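Long-range contacts in adenosylmethionine-8-amino-7-oxononanoate aminotransferase (Methanocaldococcus jannaschii, PDB 6ZHK), which probably transfers the amino group of S-adenosylmethionine to 8-amino-7-oxononanoate in biotin synthesis, with pyridoxal 5'-phosphate as cofactor: residues Trp63-Gly68 and Gly305-Leu310; Ile85-Leu90 and Gly341-Cys346; Tyr134-Leu139 and Asp317-Gln322; Val231-Gly236 and Asp248-Gly253. All coordinates share one frame; numbering follows the deposited sequence.

Contact 1 (Trp63-Gly68 and Gly305-Leu310); sequences WCNLFG and GGYLPL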
loop_
_atom_site.group_PDB
_atom_site.type_symbol
_atom_site.label_atom_id
_atom_site.label_comp_id
_atom_site.label_asym_id
_atom_site.label_seq_id
_atom_site.Cartn_x
_atom_site.Cartn_y
_atom_site.Cartn_z
ATOM N N TRP A 63 3.986 -15.634 -4.536
ATOM C CA TRP A 63 4.351 -15.240 -5.892
ATOM C C TRP A 63 5.270 -14.011 -5.825
ATOM O O TRP A 63 5.366 -13.274 -6.816
ATOM C CB TRP A 63 3.118 -14.948 -6.791
ATOM C CG TRP A 63 1.930 -15.872 -6.699
ATOM C CD1 TRP A 63 1.843 -17.089 -6.096
ATOM C CD2 TRP A 63 0.604 -15.596 -7.210
ATOM N NE1 TRP A 63 0.562 -17.599 -6.204
ATOM C CE2 TRP A 63 -0.225 -16.689 -6.850
ATOM C CE3 TRP A 63 0.035 -14.518 -7.900
ATOM C CZ2 TRP A 63 -1.575 -16.732 -7.196
ATOM C CZ3 TRP A 63 -1.301 -14.556 -8.240
ATOM C CH2 TRP A 63 -2.082 -15.677 -7.932
ATOM N N CYS A 64 5.999 -13.861 -4.721
ATOM C CA CYS A 64 6.998 -12.793 -4.606
ATOM C C CYS A 64 8.440 -13.275 -4.382
ATOM O O CYS A 64 9.393 -12.506 -4.613
ATOM C CB CYS A 64 6.600 -11.788 -3.527
ATOM S SG CYS A 64 6.621 -12.500 -1.857
ATOM N N ASN A 65 8.629 -14.471 -3.812
ATOM C CA ASN A 65 9.993 -14.852 -3.422
ATOM C C ASN A 65 10.752 -15.312 -4.672
ATOM O O ASN A 65 10.290 -16.183 -5.356
ATOM C CB ASN A 65 9.938 -15.890 -2.302
ATOM C CG ASN A 65 11.336 -16.304 -1.866
ATOM O OD1 ASN A 65 12.061 -16.978 -2.601
ATOM N ND2 ASN A 65 11.777 -15.718 -0.766
ATOM N N LEU A 66 11.919 -14.747 -4.970
ATOM C CA LEU A 66 12.580 -15.127 -6.217
ATOM C C LEU A 66 13.723 -16.086 -5.921
ATOM O O LEU A 66 14.009 -16.942 -6.728
ATOM C CB LEU A 66 13.211 -13.885 -6.846
ATOM C CG LEU A 66 12.239 -12.828 -7.413
ATOM C CD1 LEU A 66 13.034 -11.775 -8.133
ATOM C CD2 LEU A 66 11.184 -13.466 -8.328
ATOM N N PHE A 67 14.465 -15.826 -4.869
ATOM C CA PHE A 67 15.775 -16.453 -4.727
ATOM C C PHE A 67 15.933 -17.207 -3.407
ATOM O O PHE A 67 17.074 -17.518 -3.019
ATOM C CB PHE A 67 16.863 -15.383 -4.837
ATOM C CG PHE A 67 16.879 -14.738 -6.190
ATOM C CD1 PHE A 67 16.949 -15.515 -7.350
ATOM C CD2 PHE A 67 16.835 -13.345 -6.289
ATOM C CE1 PHE A 67 16.940 -14.916 -8.600
ATOM C CE2 PHE A 67 16.842 -12.746 -7.539
ATOM C CZ PHE A 67 16.921 -13.527 -8.685
ATOM N N GLY A 68 14.827 -17.497 -2.748
ATOM C CA GLY A 68 14.914 -18.221 -1.480
ATOM C C GLY A 68 14.816 -17.245 -0.312
ATOM O O GLY A 68 14.735 -16.030 -0.544
ATOM N N GLY A 305 12.823 -9.139 -4.529
ATOM C CA GLY A 305 13.166 -10.553 -4.369
ATOM C C GLY A 305 12.251 -11.248 -3.377
ATOM O O GLY A 305 12.453 -12.403 -3.074
ATOM N N GLY A 306 11.226 -10.543 -2.884
ATOM C CA GLY A 306 10.232 -11.172 -2.054
ATOM C C GLY A 306 10.400 -10.736 -0.607
ATOM O O GLY A 306 9.750 -11.312 0.254
ATOM N N TYR A 307 11.305 -9.775 -0.332
ATOM C CA TYR A 307 11.659 -9.520 1.064
ATOM C C TYR A 307 10.984 -8.306 1.657
ATOM O O TYR A 307 10.842 -8.225 2.908
ATOM C CB TYR A 307 13.171 -9.377 1.308
ATOM C CG TYR A 307 13.963 -10.659 1.143
ATOM C CD1 TYR A 307 13.346 -11.843 0.721
ATOM C CD2 TYR A 307 15.332 -10.714 1.439
ATOM C CE1 TYR A 307 14.067 -13.028 0.595
ATOM C CE2 TYR A 307 16.055 -11.894 1.272
ATOM C CZ TYR A 307 15.432 -13.060 0.848
ATOM O OH TYR A 307 16.178 -14.230 0.705
ATOM N N LEU A 308 10.540 -7.383 0.798
ATOM C CA LEU A 308 9.892 -6.167 1.297
ATOM C C LEU A 308 8.823 -5.696 0.277
ATOM O O LEU A 308 8.878 -5.997 -0.929
ATOM C CB LEU A 308 10.969 -5.072 1.476
ATOM C CG LEU A 308 11.775 -5.089 2.775
ATOM C CD1 LEU A 308 12.987 -4.145 2.646
ATOM C CD2 LEU A 308 10.898 -4.641 3.971
ATOM N N PRO A 309 7.870 -4.875 0.724
ATOM C CA PRO A 309 6.832 -4.328 -0.151
ATOM C C PRO A 309 7.343 -3.113 -0.909
ATOM O O PRO A 309 7.205 -1.978 -0.465
ATOM C CB PRO A 309 5.701 -3.980 0.833
ATOM C CG PRO A 309 6.407 -3.578 2.048
ATOM C CD PRO A 309 7.594 -4.536 2.144
ATOM N N LEU A 310 7.767 -3.362 -2.148
ATOM C CA LEU A 310 7.945 -2.245 -3.070
ATOM C C LEU A 310 7.135 -2.456 -4.346
ATOM O O LEU A 310 7.035 -3.574 -4.840
ATOM C CB LEU A 310 9.431 -2.079 -3.404
ATOM C CG LEU A 310 9.766 -0.835 -4.236
ATOM C CD1 LEU A 310 9.406 0.431 -3.447
ATOM C CD2 LEU A 310 11.263 -0.841 -4.553
HETATM O O HOH W 1 9.634 -13.983 0.741
HETATM O O HOH W 2 14.607 -14.110 -2.757
#

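Contact 2 (Ile85-Leu90 and Gly341-Cys346); sequences ICHSTL and GNQLLC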
loop_
_atom_site.group_PDB
_atom_site.type_symbol
_atom_site.label_atom_id
_atom_site.label_comp_id
_atom_site.label_asym_id
_atom_site.label_seq_id
_atom_site.Cartn_x
_atom_site.Cartn_y
_atom_site.Cartn_z
ATOM N N ILE A 85 20.355 5.173 6.675
ATOM C CA ILE A 85 19.045 5.728 6.989
ATOM C C ILE A 85 17.964 4.812 6.405
ATOM O O ILE A 85 18.074 4.375 5.257
ATOM C CB ILE A 85 18.907 7.171 6.460
ATOM C CG1 ILE A 85 17.560 7.778 6.865
ATOM C CG2 ILE A 85 19.168 7.222 4.949
ATOM C CD1 ILE A 85 17.436 9.278 6.413
ATOM N N CYS A 86 16.900 4.599 7.191
ATOM C CA CYS A 86 15.831 3.699 6.775
ATOM C C CYS A 86 14.841 4.441 5.880
ATOM O O CYS A 86 14.332 3.883 4.932
ATOM C CB CYS A 86 15.136 3.125 7.992
ATOM S SG CYS A 86 16.224 2.007 8.923
ATOM N N HIS A 87 14.537 5.692 6.220
ATOM C CA HIS A 87 13.533 6.378 5.432
ATOM C C HIS A 87 13.699 7.900 5.501
ATOM O O HIS A 87 13.592 8.515 6.556
ATOM C CB HIS A 87 12.118 6.033 5.893
ATOM C CG HIS A 87 11.131 6.729 5.018
ATOM N ND1 HIS A 87 10.890 6.348 3.681
ATOM C CD2 HIS A 87 10.369 7.804 5.265
ATOM C CE1 HIS A 87 10.004 7.191 3.139
ATOM N NE2 HIS A 87 9.696 8.115 4.099
ATOM N N SER A 88 13.778 8.504 4.335
ATOM C CA SER A 88 13.424 9.916 4.205
ATOM C C SER A 88 12.565 10.090 2.949
ATOM O O SER A 88 12.665 9.264 2.046
ATOM C CB SER A 88 14.674 10.798 4.185
ATOM O OG SER A 88 15.400 10.504 2.985
ATOM N N THR A 89 11.893 11.252 2.833
ATOM C CA THR A 89 10.808 11.443 1.883
ATOM C C THR A 89 11.304 11.606 0.443
ATOM O O THR A 89 12.380 12.226 0.167
ATOM C CB THR A 89 9.931 12.620 2.353
ATOM O OG1 THR A 89 8.705 12.524 1.656
ATOM C CG2 THR A 89 10.513 13.986 2.043
ATOM N N LEU A 90 10.412 11.245 -0.479
ATOM C CA LEU A 90 10.496 11.691 -1.874
ATOM C C LEU A 90 9.503 12.826 -2.184
ATOM O O LEU A 90 9.410 13.248 -3.328
ATOM C CB LEU A 90 10.254 10.493 -2.803
ATOM C CG LEU A 90 11.528 9.825 -3.331
ATOM C CD1 LEU A 90 12.341 9.201 -2.257
ATOM C CD2 LEU A 90 11.204 8.769 -4.393
ATOM N N GLY A 341 9.251 5.546 -2.179
ATOM C CA GLY A 341 10.709 5.486 -2.349
ATOM C C GLY A 341 11.532 5.169 -1.090
ATOM O O GLY A 341 12.732 5.502 -1.014
ATOM N N ASN A 342 10.963 4.491 -0.085
ATOM C CA ASN A 342 11.666 4.215 1.171
ATOM C C ASN A 342 13.033 3.523 0.910
ATOM O O ASN A 342 13.132 2.619 0.078
ATOM C CB ASN A 342 10.760 3.291 2.013
ATOM C CG ASN A 342 11.491 2.651 3.163
ATOM O OD1 ASN A 342 12.176 1.665 3.016
ATOM N ND2 ASN A 342 11.195 3.124 4.360
ATOM N N GLN A 343 14.103 3.930 1.598
ATOM C CA GLN A 343 15.459 3.436 1.314
ATOM C C GLN A 343 15.624 1.929 1.548
ATOM O O GLN A 343 16.275 1.270 0.746
ATOM C CB GLN A 343 16.561 4.180 2.096
ATOM C CG GLN A 343 16.765 5.612 1.602
ATOM C CD GLN A 343 15.911 6.646 2.306
ATOM O OE1 GLN A 343 14.688 6.512 2.487
ATOM N NE2 GLN A 343 16.524 7.781 2.524
ATOM N N LEU A 344 15.076 1.393 2.651
ATOM C CA LEU A 344 15.138 -0.064 2.837
ATOM C C LEU A 344 14.471 -0.827 1.685
ATOM O O LEU A 344 15.045 -1.797 1.157
ATOM C CB LEU A 344 14.530 -0.441 4.181
ATOM C CG LEU A 344 15.221 0.200 5.389
ATOM C CD1 LEU A 344 14.586 -0.349 6.659
ATOM C CD2 LEU A 344 16.813 -0.004 5.382
ATOM N N LEU A 345 13.269 -0.373 1.231
ATOM C CA LEU A 345 12.584 -1.069 0.151
ATOM C C LEU A 345 13.494 -1.027 -1.063
ATOM O O LEU A 345 13.639 -2.031 -1.751
ATOM C CB LEU A 345 11.229 -0.418 -0.235
ATOM C CG LEU A 345 10.311 -0.088 0.946
ATOM C CD1 LEU A 345 8.944 0.410 0.491
ATOM C CD2 LEU A 345 10.074 -1.321 1.804
ATOM N N CYS A 346 14.105 0.144 -1.328
ATOM C CA CYS A 346 14.803 0.271 -2.599
ATOM C C CYS A 346 16.138 -0.481 -2.533
ATOM O O CYS A 346 16.637 -1.017 -3.548
ATOM C CB CYS A 346 15.103 1.751 -2.847
ATOM S SG CYS A 346 13.636 2.707 -3.316
#

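Contact 3 (Tyr134-Leu139 and Asp317-Gln322); sequences YQYYVL and DEIYNQ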
loop_
_atom_site.group_PDB
_atom_site.type_symbol
_atom_site.label_atom_id
_atom_site.label_comp_id
_atom_site.label_asym_id
_atom_site.label_seq_id
_atom_site.Cartn_x
_atom_site.Cartn_y
_atom_site.Cartn_z
ATOM N N TYR A 134 -6.346 8.489 -16.256
ATOM C CA TYR A 134 -7.556 9.297 -16.189
ATOM C C TYR A 134 -7.167 10.769 -16.329
ATOM O O TYR A 134 -7.777 11.537 -17.127
ATOM C CB TYR A 134 -8.331 9.050 -14.886
ATOM C CG TYR A 134 -9.585 9.924 -14.844
ATOM C CD1 TYR A 134 -10.728 9.535 -15.543
ATOM C CD2 TYR A 134 -9.600 11.159 -14.189
ATOM C CE1 TYR A 134 -11.873 10.339 -15.560
ATOM C CE2 TYR A 134 -10.711 11.975 -14.240
ATOM C CZ TYR A 134 -11.846 11.558 -14.904
ATOM O OH TYR A 134 -12.958 12.372 -14.956
ATOM N N GLN A 135 -6.196 11.174 -15.503
ATOM C CA GLN A 135 -5.864 12.596 -15.454
ATOM C C GLN A 135 -5.087 13.028 -16.687
ATOM O O GLN A 135 -5.250 14.167 -17.142
ATOM C CB GLN A 135 -5.214 12.986 -14.130
ATOM C CG GLN A 135 -4.930 14.490 -14.084
ATOM C CD GLN A 135 -4.560 14.901 -12.693
ATOM O OE1 GLN A 135 -4.159 14.078 -11.866
ATOM N NE2 GLN A 135 -4.530 16.211 -12.490
ATOM N N TYR A 136 -4.338 12.100 -17.295
ATOM C CA TYR A 136 -3.698 12.422 -18.567
ATOM C C TYR A 136 -4.729 13.014 -19.540
ATOM O O TYR A 136 -4.491 14.056 -20.175
ATOM C CB TYR A 136 -3.096 11.168 -19.181
ATOM C CG TYR A 136 -2.636 11.276 -20.618
ATOM C CD1 TYR A 136 -1.422 11.891 -20.965
ATOM C CD2 TYR A 136 -3.418 10.761 -21.634
ATOM C CE1 TYR A 136 -0.973 11.919 -22.302
ATOM C CE2 TYR A 136 -2.986 10.803 -22.967
ATOM C CZ TYR A 136 -1.796 11.424 -23.295
ATOM O OH TYR A 136 -1.369 11.410 -24.611
ATOM N N TYR A 137 -5.854 12.317 -19.725
ATOM C CA TYR A 137 -6.799 12.746 -20.747
ATOM C C TYR A 137 -7.500 14.029 -20.323
ATOM O O TYR A 137 -7.772 14.878 -21.159
ATOM C CB TYR A 137 -7.842 11.668 -21.061
ATOM C CG TYR A 137 -7.262 10.501 -21.831
ATOM C CD1 TYR A 137 -6.867 10.657 -23.156
ATOM C CD2 TYR A 137 -7.068 9.255 -21.224
ATOM C CE1 TYR A 137 -6.348 9.592 -23.893
ATOM C CE2 TYR A 137 -6.558 8.193 -21.962
ATOM C CZ TYR A 137 -6.196 8.353 -23.283
ATOM O OH TYR A 137 -5.671 7.283 -23.964
ATOM N N VAL A 138 -7.766 14.202 -19.017
ATOM C CA VAL A 138 -8.337 15.472 -18.627
ATOM C C VAL A 138 -7.384 16.609 -19.009
ATOM O O VAL A 138 -7.810 17.678 -19.500
ATOM C CB VAL A 138 -8.555 15.480 -17.107
ATOM C CG1 VAL A 138 -8.836 16.883 -16.620
ATOM C CG2 VAL A 138 -9.647 14.498 -16.704
ATOM N N LEU A 139 -6.095 16.435 -18.732
ATOM C CA LEU A 139 -5.134 17.500 -18.931
ATOM C C LEU A 139 -4.945 17.733 -20.425
ATOM O O LEU A 139 -4.699 18.845 -20.831
ATOM C CB LEU A 139 -3.778 17.116 -18.296
ATOM C CG LEU A 139 -3.751 17.234 -16.763
ATOM C CD1 LEU A 139 -2.472 16.633 -16.210
ATOM C CD2 LEU A 139 -3.866 18.694 -16.342
ATOM N N ASP A 317 7.314 9.166 -21.502
ATOM C CA ASP A 317 7.423 10.597 -21.261
ATOM C C ASP A 317 6.140 11.311 -21.704
ATOM O O ASP A 317 5.827 12.394 -21.180
ATOM C CB ASP A 317 8.607 11.212 -22.020
ATOM C CG ASP A 317 9.955 10.923 -21.364
ATOM O OD1 ASP A 317 9.995 10.443 -20.213
ATOM O OD2 ASP A 317 10.950 11.230 -22.028
ATOM N N GLU A 318 5.447 10.718 -22.691
ATOM C CA GLU A 318 4.234 11.348 -23.210
ATOM C C GLU A 318 3.231 11.533 -22.059
ATOM O O GLU A 318 2.657 12.595 -21.868
ATOM C CB GLU A 318 3.659 10.534 -24.374
ATOM C CG GLU A 318 2.223 10.904 -24.779
ATOM C CD GLU A 318 1.847 12.298 -25.303
ATOM O OE1 GLU A 318 2.782 13.033 -25.761
ATOM O OE2 GLU A 318 0.599 12.685 -25.251
ATOM N N ILE A 319 3.095 10.502 -21.250
ATOM C CA ILE A 319 2.139 10.590 -20.155
ATOM C C ILE A 319 2.631 11.594 -19.115
ATOM O O ILE A 319 1.876 12.466 -18.696
ATOM C CB ILE A 319 1.864 9.200 -19.571
ATOM C CG1 ILE A 319 1.063 8.345 -20.569
ATOM C CG2 ILE A 319 1.204 9.295 -18.165
ATOM C CD1 ILE A 319 -0.260 8.901 -21.016
ATOM N N TYR A 320 3.894 11.450 -18.702
ATOM C CA TYR A 320 4.497 12.275 -17.682
ATOM C C TYR A 320 4.385 13.764 -18.072
ATOM O O TYR A 320 4.143 14.648 -17.247
ATOM C CB TYR A 320 5.959 11.814 -17.549
ATOM C CG TYR A 320 6.916 12.674 -16.751
ATOM C CD1 TYR A 320 7.531 13.797 -17.311
ATOM C CD2 TYR A 320 7.281 12.314 -15.445
ATOM C CE1 TYR A 320 8.445 14.564 -16.579
ATOM C CE2 TYR A 320 8.221 13.041 -14.722
ATOM C CZ TYR A 320 8.804 14.165 -15.297
ATOM O OH TYR A 320 9.757 14.839 -14.615
ATOM N N ASN A 321 4.610 14.051 -19.351
ATOM C CA ASN A 321 4.736 15.454 -19.735
ATOM C C ASN A 321 3.441 16.241 -19.597
ATOM O O ASN A 321 3.518 17.461 -19.465
ATOM C CB ASN A 321 5.172 15.593 -21.198
ATOM C CG ASN A 321 6.633 15.261 -21.409
ATOM O OD1 ASN A 321 7.412 15.261 -20.471
ATOM N ND2 ASN A 321 7.023 14.887 -22.629
ATOM N N GLN A 322 2.268 15.586 -19.678
ATOM C CA GLN A 322 0.996 16.259 -19.525
ATOM C C GLN A 322 0.893 16.886 -18.144
ATOM O O GLN A 322 0.141 17.834 -17.989
ATOM C CB GLN A 322 -0.227 15.329 -19.665
ATOM C CG GLN A 322 -0.751 15.150 -21.077
ATOM C CD GLN A 322 -1.047 16.400 -21.891
ATOM O OE1 GLN A 322 -1.575 17.395 -21.404
ATOM N NE2 GLN A 322 -0.646 16.370 -23.142
#

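Contact 4 (Val231-Gly236 and Asp248-Gly253); sequences VILEGG and DGYIEG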
loop_
_atom_site.group_PDB
_atom_site.type_symbol
_atom_site.label_atom_id
_atom_site.label_comp_id
_atom_site.label_asym_id
_atom_site.label_seq_id
_atom_site.Cartn_x
_atom_site.Cartn_y
_atom_site.Cartn_z
ATOM N N VAL A 231 -7.188 0.568 -21.225
ATOM C CA VAL A 231 -7.366 -0.872 -21.272
ATOM C C VAL A 231 -6.290 -1.419 -20.331
ATOM O O VAL A 231 -5.184 -0.918 -20.346
ATOM C CB VAL A 231 -7.177 -1.423 -22.698
ATOM C CG1 VAL A 231 -6.996 -2.952 -22.625
ATOM C CG2 VAL A 231 -8.348 -1.008 -23.611
ATOM N N ILE A 232 -6.637 -2.306 -19.410
ATOM C CA ILE A 232 -5.671 -2.860 -18.469
ATOM C C ILE A 232 -5.817 -4.374 -18.507
ATOM O O ILE A 232 -6.963 -4.880 -18.573
ATOM C CB ILE A 232 -5.821 -2.275 -17.054
ATOM C CG1 ILE A 232 -4.781 -2.947 -16.128
ATOM C CG2 ILE A 232 -7.225 -2.498 -16.552
ATOM C CD1 ILE A 232 -4.740 -2.345 -14.700
ATOM N N LEU A 233 -4.666 -5.064 -18.584
ATOM C CA LEU A 233 -4.590 -6.523 -18.603
ATOM C C LEU A 233 -3.424 -6.938 -17.731
ATOM O O LEU A 233 -2.473 -6.160 -17.560
ATOM C CB LEU A 233 -4.266 -6.987 -20.062
ATOM C CG LEU A 233 -5.376 -6.699 -21.082
ATOM C CD1 LEU A 233 -4.964 -7.177 -22.487
ATOM C CD2 LEU A 233 -6.633 -7.412 -20.648
ATOM N N GLU A 234 -3.430 -8.204 -17.294
ATOM C CA GLU A 234 -2.253 -8.808 -16.649
ATOM C C GLU A 234 -1.178 -9.178 -17.689
ATOM O O GLU A 234 -1.473 -9.283 -18.870
ATOM C CB GLU A 234 -2.722 -10.055 -15.883
ATOM C CG GLU A 234 -3.534 -9.690 -14.622
ATOM C CD GLU A 234 -4.198 -10.878 -13.933
ATOM O OE1 GLU A 234 -3.476 -11.617 -13.284
ATOM O OE2 GLU A 234 -5.412 -11.130 -14.172
ATOM N N GLY A 235 0.053 -9.480 -17.242
ATOM C CA GLY A 235 1.203 -9.667 -18.133
ATOM C C GLY A 235 1.276 -11.091 -18.709
ATOM O O GLY A 235 2.247 -11.820 -18.529
ATOM N N GLY A 236 0.230 -11.492 -19.431
ATOM C CA GLY A 236 0.389 -12.668 -20.279
ATOM C C GLY A 236 -0.179 -13.898 -19.608
ATOM O O GLY A 236 -0.286 -14.967 -20.243
ATOM N N ASP A 248 -0.970 -16.683 -27.225
ATOM C CA ASP A 248 0.075 -15.935 -27.913
ATOM C C ASP A 248 -0.604 -14.995 -28.908
ATOM O O ASP A 248 -1.626 -15.361 -29.498
ATOM C CB ASP A 248 1.145 -16.845 -28.559
ATOM C CG ASP A 248 2.122 -17.448 -27.552
ATOM O OD1 ASP A 248 2.160 -16.948 -26.386
ATOM O OD2 ASP A 248 2.859 -18.390 -27.929
ATOM N N GLY A 249 -0.100 -13.738 -29.000
ATOM C CA GLY A 249 -0.669 -12.755 -29.920
ATOM C C GLY A 249 -1.818 -11.933 -29.321
ATOM O O GLY A 249 -2.227 -10.940 -29.907
ATOM N N TYR A 250 -2.330 -12.323 -28.137
ATOM C CA TYR A 250 -3.490 -11.616 -27.621
ATOM C C TYR A 250 -3.100 -10.202 -27.177
ATOM O O TYR A 250 -3.713 -9.221 -27.612
ATOM C CB TYR A 250 -4.236 -12.420 -26.555
ATOM C CG TYR A 250 -5.463 -11.704 -26.041
ATOM C CD1 TYR A 250 -5.372 -10.826 -24.957
ATOM C CD2 TYR A 250 -6.721 -11.990 -26.542
ATOM C CE1 TYR A 250 -6.495 -10.213 -24.431
ATOM C CE2 TYR A 250 -7.863 -11.389 -26.022
ATOM C CZ TYR A 250 -7.747 -10.507 -24.954
ATOM O OH TYR A 250 -8.844 -9.880 -24.438
ATOM N N ILE A 251 -2.091 -10.125 -26.290
ATOM C CA ILE A 251 -1.619 -8.857 -25.758
ATOM C C ILE A 251 -1.127 -7.960 -26.897
ATOM O O ILE A 251 -1.414 -6.757 -26.932
ATOM C CB ILE A 251 -0.508 -9.049 -24.695
ATOM C CG1 ILE A 251 -0.910 -10.014 -23.571
ATOM C CG2 ILE A 251 -0.033 -7.684 -24.195
ATOM C CD1 ILE A 251 -1.516 -9.339 -22.389
ATOM N N GLU A 252 -0.398 -8.549 -27.867
ATOM C CA GLU A 252 0.078 -7.767 -29.000
ATOM C C GLU A 252 -1.087 -7.162 -29.784
ATOM O O GLU A 252 -0.983 -6.032 -30.174
ATOM C CB GLU A 252 0.958 -8.606 -29.951
ATOM C CG GLU A 252 2.222 -9.125 -29.274
ATOM C CD GLU A 252 2.182 -10.507 -28.615
ATOM O OE1 GLU A 252 1.137 -10.931 -28.050
ATOM O OE2 GLU A 252 3.215 -11.161 -28.636
ATOM N N GLY A 253 -2.150 -7.913 -30.063
ATOM C CA GLY A 253 -3.262 -7.361 -30.831
ATOM C C GLY A 253 -4.011 -6.296 -30.027
ATOM O O GLY A 253 -4.463 -5.279 -30.572
#

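Contact 1 (Trp63-Gly68 and Gly305-Leu310)
Leu66 and Gly305 join two buried loops through their backbones. Leu66 N donates to Gly305 O over 3.1 Å. A water also donates to Gly305 O and to Gly68 O while accepting from Phe67 N, and Asn65 CA lies 3.5 Å from Gly305 O in a CA-H...O contact. Along the Leu66 side chain, CB sits over the centre of the Phe67 ring, 3.7 Å above its plane; CG comes 3.9 Å from Gly305 CA, and CD1 stays beside that same CA at 4.0 Å. A side chain on Gly306 would run into Asn65 CA and Cys64 O, so the close approach depends on glycine. In this fold type I aminotransferase the Gly305-Leu310 loop follows Lys301, the predicted cofactor lysine, unmodified here; the Cys64 side chain lies about 4 Å from that of Lys301. Gly68 O is gripped from opposite faces of its carbonyl plane, by Tyr307 OH at 2.6 Å and by Asn65 ND2 at 3.0 Å. With CG anti to the backbone N (chi1 -180°), the Asn65 amide reaches forward to Gly68 in its own loop, where OD1 accepts from Gly68 N on a lone pair, an Asx motif, and ND2 also reaches Gly306 O through a water. A leucine in place of Asn65 would probably leave Gly68 N without its acceptor and strip Gly68 O of the donor on one of its two faces. Tyr307 O accepts from Asn342 ND2 of the second subunit.

Contact 2 (Ile85-Leu90 and Gly341-Cys346)
Gln343 reaches across to Ser88 from the first turn of helix 343-358, whose N-cap is Asn342: Asn342 OD1 takes the N-H of Leu345 at 2.9 Å, in the plane of its amide carbonyl. Two firm hydrogen bonds carry the polar side of the contact, both made by the Gln343 amide. Its OE1 accepts from Ser88 N at 2.9 Å on a lone pair, and its NE2 donates to Ser88 OG at 3.0 Å, slightly tilted from the amide plane. A bend at chi2 (90°) folds the chain so that both ends of the amide meet the same residue. An alanine here would probably leave Ser88 N without its acceptor and Ser88 OG free to turn. Two weak backbone bonds add to these: Cys86 O receives the N-H groups of Gln343 and Leu344 at the start of the helix. The second subunit covers this region: its Tyr307 packs on Cys86, and Leu90 O is hydrogen-bonded to His23 ND1 of the second subunit. The apolar contact is between Cys86 SG and Leu344 CD1, at 3.7 Å. Separately, the Ile85 CG2 methyl lies against the amide nitrogen, 3.6 Å from Gln343 NE2. At the far end Leu90 CD2 packs 3.9 Å from Gly341 CA, where a beta carbon on Gly341 would strike that methyl.

Contact 3 (Tyr134-Leu139 and Asp317-Gln322)
Segments 134-139 and 317-322 come nearest at Tyr136 and Gln322, whose CA atoms are 6.1 Å apart. Tyr136 contributes the largest share of the contact. Its CG is anti to the backbone N (chi1 168°), and the ring reaches across to the other segment. There Tyr136 OH donates to Glu318 OE2, with the carboxylate turned 80° from the ring plane; the modelled 2.4 Å is very short, so the exact length is doubtful. Arg140 makes a weak hydrogen bond to the same hydroxyl. Ile319 CD1 lies over one ring face, near the centre, in a CH-pi contact, although Ile319 has two conformers and the closeness of this one is uncertain. Gln322 brings its CG to 3.3 Å from Tyr136 CD1, its amide steeply inclined to the ring. One turn further along, Leu139 CD1 rests 3.4 Å from Gln322 O. Ile264 touches both Tyr136 and Ile319. The packing joins two helices beside the seven-stranded mixed sheet characteristic of fold type I enzymes: helix 122-140, which begins at the predicted cofactor-binding Gly122 and Ala123, and helix 317-321, which follows the antiparallel strand 311-315.

Contact 4 (Val231-Gly236 and Asp248-Gly253)
Ile251 presses a methyl group against a backbone turn: its CD1 lies 3.5 Å from Glu234 O and 4.1 Å from Gly236 N. Those two polar atoms are already paired with each other, Gly236 N donating to Glu234 O over 2.8 Å, in the inverse gamma turn centred on Gly235. An unusual chi2 of -93°, away from a staggered position, directs the methyl of Ile251 to that turn. Beside it, Leu233 completes the apolar patch. Its CD1 meets the edge of the Tyr250 ring at CE1, 3.9 Å away and near the ring plane, with the two side chains at about a right angle. The same methyl approaches Ile251 CD1 at 4.1 Å, where the leucine and isoleucine side chains lie antiparallel alongside one another. Phe265 touches both. The contact sits inside a beta-alpha-beta crossover: helix 250-261, with Gly249 at its N-cap, links strand 228-234 to the adjacent parallel strand 265-268. The Glu234 carboxylate takes no part in the packing: OE1 accepts from Gly239 N and OE2 from the backbone N of Tyr155, a predicted substrate-binding residue. No hydrogen bond crosses between 231-236 and 248-253, which implies that the start of the helix is held against the strand end by buried apolar packing, while the polar groups of Glu234 are satisfied elsewhere.

Contacts 1 and 2 are neighbours, their centres 17 Å apart, and they touch directly: Pro309 O lies 3.1 Å from Leu345 CD1, and Leu308 packs on the helix start at 343-346. Contacts 1, 2 and 3 all touch the second subunit. Contact 1 lies beside the predicted cofactor lysine, Lys301, while contact 4 lies on the opposite side of the chain's centre, with the Glu234 side chain about 5 Å from that of Asp268, a predicted pyridoxal 5'-phosphate-binding residue; nearest atoms of these two contacts are about 6 Å apart. Contact 3 lies away from the annotated sites, with the Ile319 side chain about 13 Å from the bound magnesium ion, and its nearest atoms come within about 7 Å of contact 4.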